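Local coordinates for protein tyrocidine synthase 2 (Brevibacillus parabrevis, PDB 6TA8) that is a large multidomain synthase whose present region belongs to the condensation domain family, at residues A[216-224]-A[352-363]. Residues are numbered along the deposited sequence; the frame is centred on the assembly and turned at random.
Sequences ELLREVAYW and RIPKKGIGYEIL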
ATOM      1  N   GLU A 216      23.368  -6.649  13.020  1.00 53.86           N
ATOM      2  CA  GLU A 216      23.386  -5.903  11.767  1.00 53.39           C
ATOM      3  C   GLU A 216      22.436  -4.714  11.832  1.00 60.44           C
ATOM      4  O   GLU A 216      22.747  -3.628  11.327  1.00 63.73           O
ATOM      5  CB  GLU A 216      23.021  -6.821  10.600  1.00 50.85           C
ATOM      6  CG  GLU A 216      22.787  -6.094   9.285  1.00 59.46           C
ATOM      7  CD  GLU A 216      22.197  -6.992   8.216  1.00 65.39           C
ATOM      8  OE1 GLU A 216      22.000  -8.196   8.487  1.00 63.76           O
ATOM      9  OE2 GLU A 216      21.929  -6.495   7.101  1.00 61.35           O
ATOM     10  N   LEU A 217      21.273  -4.900  12.461  1.00 53.25           N
ATOM     11  CA  LEU A 217      20.327  -3.803  12.624  1.00 51.60           C
ATOM     12  C   LEU A 217      20.850  -2.749  13.591  1.00 53.09           C
ATOM     13  O   LEU A 217      20.566  -1.558  13.422  1.00 56.45           O
ATOM     14  CB  LEU A 217      18.979  -4.346  13.102  1.00 55.01           C
ATOM     15  CG  LEU A 217      17.859  -3.336  13.359  1.00 44.22           C
ATOM     16  CD1 LEU A 217      17.586  -2.513  12.112  1.00 50.88           C
ATOM     17  CD2 LEU A 217      16.598  -4.045  13.824  1.00 55.69           C
ATOM     18  N   LEU A 218      21.621  -3.163  14.600  1.00 54.79           N
ATOM     19  CA  LEU A 218      22.182  -2.213  15.554  1.00 56.33           C
ATOM     20  C   LEU A 218      23.169  -1.253  14.904  1.00 53.85           C
ATOM     21  O   LEU A 218      23.438  -0.185  15.464  1.00 46.47           O
ATOM     22  CB  LEU A 218      22.861  -2.966  16.699  1.00 54.65           C
ATOM     23  CG  LEU A 218      21.938  -3.442  17.820  1.00 58.69           C
ATOM     24  CD1 LEU A 218      22.565  -4.593  18.589  1.00 59.57           C
ATOM     25  CD2 LEU A 218      21.623  -2.287  18.748  1.00 65.87           C
ATOM     26  N   ARG A 219      23.713  -1.609  13.740  1.00 54.52           N
ATOM     27  CA  ARG A 219      24.624  -0.731  13.017  1.00 53.05           C
ATOM     28  C   ARG A 219      23.908   0.420  12.321  1.00 59.04           C
ATOM     29  O   ARG A 219      24.578   1.305  11.777  1.00 49.00           O
ATOM     30  CB  ARG A 219      25.422  -1.540  11.991  1.00 58.27           C
ATOM     31  CG  ARG A 219      26.230  -2.676  12.602  1.00 59.05           C
ATOM     32  CD  ARG A 219      27.187  -3.288  11.594  1.00 57.08           C
ATOM     33  NE  ARG A 219      26.754  -4.610  11.151  1.00 57.66           N
ATOM     34  CZ  ARG A 219      26.547  -4.944   9.882  1.00 63.29           C
ATOM     35  NH1 ARG A 219      26.733  -4.050   8.920  1.00 61.16           N
ATOM     36  NH2 ARG A 219      26.156  -6.173   9.571  1.00 57.81           N
ATOM     37  N   GLU A 220      22.575   0.429  12.327  1.00 59.54           N
ATOM     38  CA  GLU A 220      21.793   1.496  11.719  1.00 48.27           C
ATOM     39  C   GLU A 220      21.455   2.620  12.689  1.00 49.16           C
ATOM     40  O   GLU A 220      21.035   3.692  12.241  1.00 50.96           O
ATOM     41  CB  GLU A 220      20.482   0.939  11.151  1.00 52.29           C
ATOM     42  CG  GLU A 220      20.631   0.044   9.936  1.00 50.46           C
ATOM     43  CD  GLU A 220      19.286  -0.384   9.379  1.00 61.35           C
ATOM     44  OE1 GLU A 220      19.099  -1.591   9.119  1.00 60.53           O
ATOM     45  OE2 GLU A 220      18.410   0.490   9.209  1.00 65.50           O
ATOM     46  N   VAL A 221      21.624   2.400  13.996  1.00 46.91           N
ATOM     47  CA  VAL A 221      21.148   3.361  14.989  1.00 43.43           C
ATOM     48  C   VAL A 221      21.830   4.711  14.809  1.00 53.31           C
ATOM     49  O   VAL A 221      21.202   5.765  14.969  1.00 57.76           O
ATOM     50  CB  VAL A 221      21.356   2.806  16.411  1.00 49.46           C
ATOM     51  CG1 VAL A 221      20.799   3.771  17.446  1.00 48.98           C
ATOM     52  CG2 VAL A 221      20.704   1.439  16.546  1.00 47.48           C
ATOM     53  N   ALA A 222      23.121   4.705  14.466  1.00 49.94           N
ATOM     54  CA  ALA A 222      23.840   5.962  14.284  1.00 51.07           C
ATOM     55  C   ALA A 222      23.257   6.785  13.143  1.00 48.01           C
ATOM     56  O   ALA A 222      23.249   8.020  13.211  1.00 45.14           O
ATOM     57  CB  ALA A 222      25.324   5.688  14.037  1.00 53.68           C
ATOM     58  N   TYR A 223      22.761   6.129  12.093  1.00 52.20           N
ATOM     59  CA  TYR A 223      22.180   6.862  10.974  1.00 53.66           C
ATOM     60  C   TYR A 223      20.838   7.474  11.354  1.00 54.58           C
ATOM     61  O   TYR A 223      20.606   8.670  11.140  1.00 57.28           O
ATOM     62  CB  TYR A 223      22.024   5.944   9.762  1.00 50.07           C
ATOM     63  CG  TYR A 223      21.161   6.540   8.675  1.00 54.65           C
ATOM     64  CD1 TYR A 223      21.661   7.516   7.826  1.00 57.54           C
ATOM     65  CD2 TYR A 223      19.842   6.135   8.506  1.00 59.12           C
ATOM     66  CE1 TYR A 223      20.876   8.071   6.835  1.00 57.68           C
ATOM     67  CE2 TYR A 223      19.048   6.686   7.517  1.00 54.07           C
ATOM     68  CZ  TYR A 223      19.572   7.652   6.685  1.00 53.15           C
ATOM     69  OH  TYR A 223      18.791   8.206   5.698  1.00 54.81           O
ATOM     70  N   TRP A 224      19.934   6.664  11.912  1.00 50.90           N
ATOM     71  CA  TRP A 224      18.617   7.172  12.284  1.00 53.65           C
ATOM     72  C   TRP A 224      18.705   8.202  13.401  1.00 54.40           C
ATOM     73  O   TRP A 224      17.891   9.132  13.449  1.00 52.61           O
ATOM     74  CB  TRP A 224      17.703   6.018  12.696  1.00 50.53           C
ATOM     75  CG  TRP A 224      17.486   4.996  11.620  1.00 45.85           C
ATOM     76  CD1 TRP A 224      17.922   3.704  11.620  1.00 51.07           C
ATOM     77  CD2 TRP A 224      16.775   5.181  10.389  1.00 51.97           C
ATOM     78  NE1 TRP A 224      17.528   3.072  10.465  1.00 53.50           N
ATOM     79  CE2 TRP A 224      16.823   3.957   9.693  1.00 48.62           C
ATOM     80  CE3 TRP A 224      16.106   6.261   9.807  1.00 51.72           C
ATOM     81  CZ2 TRP A 224      16.227   3.783   8.445  1.00 49.80           C
ATOM     82  CZ3 TRP A 224      15.514   6.086   8.568  1.00 49.18           C
ATOM     83  CH2 TRP A 224      15.579   4.857   7.901  1.00 45.93           C
ATOM     84  N   ARG A 352      21.786   6.741   0.942  1.00 46.74           N
ATOM     85  CA  ARG A 352      22.280   6.735   2.313  1.00 42.49           C
ATOM     86  C   ARG A 352      21.386   5.924   3.244  1.00 49.83           C
ATOM     87  O   ARG A 352      21.850   5.478   4.298  1.00 56.37           O
ATOM     88  CB  ARG A 352      22.408   8.173   2.822  1.00 53.40           C
ATOM     89  CG  ARG A 352      23.225   8.328   4.095  1.00 57.65           C
ATOM     90  CD  ARG A 352      23.122   9.740   4.658  1.00 63.96           C
ATOM     91  NE  ARG A 352      23.766  10.730   3.800  1.00 72.92           N
ATOM     92  CZ  ARG A 352      23.122  11.707   3.169  1.00 70.57           C
ATOM     93  NH1 ARG A 352      21.807  11.835   3.295  1.00 67.80           N
ATOM     94  NH2 ARG A 352      23.795  12.562   2.410  1.00 64.10           N
ATOM     95  N   ILE A 353      20.127   5.717   2.878  1.00 55.47           N
ATOM     96  CA  ILE A 353      19.205   4.949   3.725  1.00 52.57           C
ATOM     97  C   ILE A 353      19.552   3.468   3.628  1.00 45.66           C
ATOM     98  O   ILE A 353      19.708   2.944   2.510  1.00 50.63           O
ATOM     99  CB  ILE A 353      17.756   5.204   3.305  1.00 49.88           C
ATOM    100  CG1 ILE A 353      17.490   6.707   3.205  1.00 47.15           C
ATOM    101  CG2 ILE A 353      16.790   4.547   4.283  1.00 48.05           C
ATOM    102  CD1 ILE A 353      16.034   7.064   2.987  1.00 58.02           C
ATOM    103  N   PRO A 354      19.687   2.755   4.750  1.00 41.10           N
ATOM    104  CA  PRO A 354      20.042   1.331   4.680  1.00 40.86           C
ATOM    105  C   PRO A 354      18.843   0.410   4.496  1.00 54.35           C
ATOM    106  O   PRO A 354      17.861   0.493   5.241  1.00 47.56           O
ATOM    107  CB  PRO A 354      20.730   1.086   6.027  1.00 48.48           C
ATOM    108  CG  PRO A 354      20.065   2.050   6.955  1.00 41.24           C
ATOM    109  CD  PRO A 354      19.696   3.264   6.133  1.00 43.88           C
ATOM    110  N   LYS A 355      18.923  -0.468   3.493  1.00 54.24           N
ATOM    111  CA  LYS A 355      17.943  -1.536   3.282  1.00 50.20           C
ATOM    112  C   LYS A 355      16.522  -0.993   3.129  1.00 58.62           C
ATOM    113  O   LYS A 355      15.559  -1.582   3.624  1.00 53.65           O
ATOM    114  CB  LYS A 355      18.008  -2.571   4.407  1.00 52.25           C
ATOM    115  CG  LYS A 355      19.141  -3.572   4.260  1.00 62.98           C
ATOM    116  CD  LYS A 355      18.982  -4.731   5.227  1.00 61.99           C
ATOM    117  CE  LYS A 355      19.938  -5.858   4.887  1.00 56.21           C
ATOM    118  NZ  LYS A 355      19.750  -7.032   5.782  1.00 61.19           N
ATOM    119  N   LYS A 356      16.394   0.139   2.435  1.00 57.08           N
ATOM    120  CA  LYS A 356      15.093   0.735   2.118  1.00 52.62           C
ATOM    121  C   LYS A 356      14.289   1.037   3.382  1.00 53.05           C
ATOM    122  O   LYS A 356      13.069   0.866   3.418  1.00 50.12           O
ATOM    123  CB  LYS A 356      14.294  -0.160   1.167  1.00 56.49           C
ATOM    124  CG  LYS A 356      15.066  -0.597  -0.068  1.00 56.07           C
ATOM    125  CD  LYS A 356      15.180   0.532  -1.078  1.00 52.64           C
ATOM    126  CE  LYS A 356      15.498  -0.006  -2.463  1.00 60.65           C
ATOM    127  NZ  LYS A 356      14.541  -1.075  -2.870  1.00 64.19           N
ATOM    128  N   GLY A 357      14.982   1.475   4.431  1.00 55.91           N
ATOM    129  CA  GLY A 357      14.327   1.913   5.651  1.00 39.72           C
ATOM    130  C   GLY A 357      13.516   0.862   6.372  1.00 44.28           C
ATOM    131  O   GLY A 357      12.674   1.210   7.203  1.00 53.69           O
ATOM    132  N   ILE A 358      13.745  -0.422   6.084  1.00 42.86           N
ATOM    133  CA  ILE A 358      12.976  -1.470   6.750  1.00 48.90           C
ATOM    134  C   ILE A 358      13.294  -1.512   8.240  1.00 49.52           C
ATOM    135  O   ILE A 358      12.439  -1.887   9.053  1.00 42.07           O
ATOM    136  CB  ILE A 358      13.229  -2.834   6.077  1.00 47.36           C
ATOM    137  CG1 ILE A 358      12.304  -3.905   6.661  1.00 48.99           C
ATOM    138  CG2 ILE A 358      14.686  -3.252   6.227  1.00 54.26           C
ATOM    139  CD1 ILE A 358      12.570  -5.299   6.133  1.00 44.65           C
ATOM    140  N   GLY A 359      14.504  -1.113   8.629  1.00 48.70           N
ATOM    141  CA  GLY A 359      14.921  -1.225  10.013  1.00 37.05           C
ATOM    142  C   GLY A 359      14.417  -0.145  10.944  1.00 42.46           C
ATOM    143  O   GLY A 359      14.619  -0.262  12.157  1.00 42.67           O
ATOM    144  N   TYR A 360      13.765   0.895  10.420  1.00 42.90           N
ATOM    145  CA  TYR A 360      13.341   2.005  11.271  1.00 43.12           C
ATOM    146  C   TYR A 360      12.298   1.557  12.289  1.00 45.11           C
ATOM    147  O   TYR A 360      12.534   1.605  13.501  1.00 44.45           O
ATOM    148  CB  TYR A 360      12.796   3.153  10.418  1.00 47.47           C
ATOM    149  CG  TYR A 360      12.435   4.375  11.234  1.00 48.98           C
ATOM    150  CD1 TYR A 360      13.407   5.289  11.612  1.00 49.80           C
ATOM    151  CD2 TYR A 360      11.125   4.608  11.637  1.00 45.82           C
ATOM    152  CE1 TYR A 360      13.088   6.405  12.362  1.00 52.28           C
ATOM    153  CE2 TYR A 360      10.796   5.721  12.389  1.00 45.83           C
ATOM    154  CZ  TYR A 360      11.783   6.617  12.748  1.00 52.32           C
ATOM    155  OH  TYR A 360      11.468   7.728  13.496  1.00 50.28           O
ATOM    156  N   GLU A 361      11.130   1.122  11.812  1.00 48.86           N
ATOM    157  CA  GLU A 361      10.052   0.747  12.718  1.00 47.10           C
ATOM    158  C   GLU A 361      10.292  -0.597  13.394  1.00 50.48           C
ATOM    159  O   GLU A 361       9.643  -0.889  14.405  1.00 49.98           O
ATOM    160  CB  GLU A 361       8.716   0.727  11.977  1.00 52.14           C
ATOM    161  CG  GLU A 361       8.130   2.112  11.753  1.00 51.55           C
ATOM    162  CD  GLU A 361       7.102   2.487  12.799  1.00 53.86           C
ATOM    163  OE1 GLU A 361       6.398   1.583  13.297  1.00 60.32           O
ATOM    164  OE2 GLU A 361       7.007   3.684  13.139  1.00 57.35           O
ATOM    165  N   ILE A 362      11.209  -1.414  12.872  1.00 49.40           N
ATOM    166  CA  ILE A 362      11.625  -2.607  13.604  1.00 44.38           C
ATOM    167  C   ILE A 362      12.333  -2.212  14.890  1.00 48.24           C
ATOM    168  O   ILE A 362      12.218  -2.899  15.912  1.00 54.33           O
ATOM    169  CB  ILE A 362      12.516  -3.501  12.719  1.00 42.31           C
ATOM    170  CG1 ILE A 362      11.781  -3.901  11.441  1.00 46.82           C
ATOM    171  CG2 ILE A 362      12.950  -4.747  13.470  1.00 48.70           C
ATOM    172  CD1 ILE A 362      12.585  -4.821  10.546  1.00 51.50           C
ATOM    173  N   LEU A 363      13.058  -1.091  14.868  1.00 47.15           N
ATOM    174  CA  LEU A 363      13.802  -0.648  16.040  1.00 46.19           C
ATOM    175  C   LEU A 363      12.901  -0.080  17.130  1.00 49.07           C
ATOM    176  O   LEU A 363      13.304  -0.060  18.297  1.00 54.19           O
ATOM    177  CB  LEU A 363      14.845   0.396  15.635  1.00 45.94           C
ATOM    178  CG  LEU A 363      16.123  -0.121  14.970  1.00 51.04           C
ATOM    179  CD1 LEU A 363      16.889   1.018  14.310  1.00 46.05           C
ATOM    180  CD2 LEU A 363      17.001  -0.849  15.976  1.00 49.14           C
TER
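W224 lays one face of its indole over Y360, whose CB sits 4.1 Å from the centroid of the six-membered ring while its ring turns an edge to that same face, a T-shaped pair with planes at 67°. Y223 covers the opposite indole face with its CD2, sandwiching it. Along the indole rim, CZ2 of W224 comes 3.9 Å from CA of G357. Inside 216-224, W224 NE1 donates nearly in its ring plane to E220 OE2 (3.0 Å), a fairly straight bond that fixes the indole's rotation; that same E220 OE2 lies 3.2 Å from P354 CG. A chi1 of 167° swings the Y223 ring away from its own backbone N, so that CE1 meets R352 CD, OH meets I353 CG1 and CD2 meets P354 CD, with R352 O over one face. L217 slides past L363 in the opposite direction, and its CD1 packs 3.6 Å from CA of G359. At the margin, K355 NZ meets E216 OE2 on its syn side (2.6 Å), 34° out of the carboxylate plane; NZ also donates to the carbonyl of D309, and Q311 NE2 to E216 OE1. So apolar a contact, its indole N-H paired with the buried E220 carboxylate, is consistent with structural packing of helix 221-229 and its lead-in on loop 352-358 and helix 359-365.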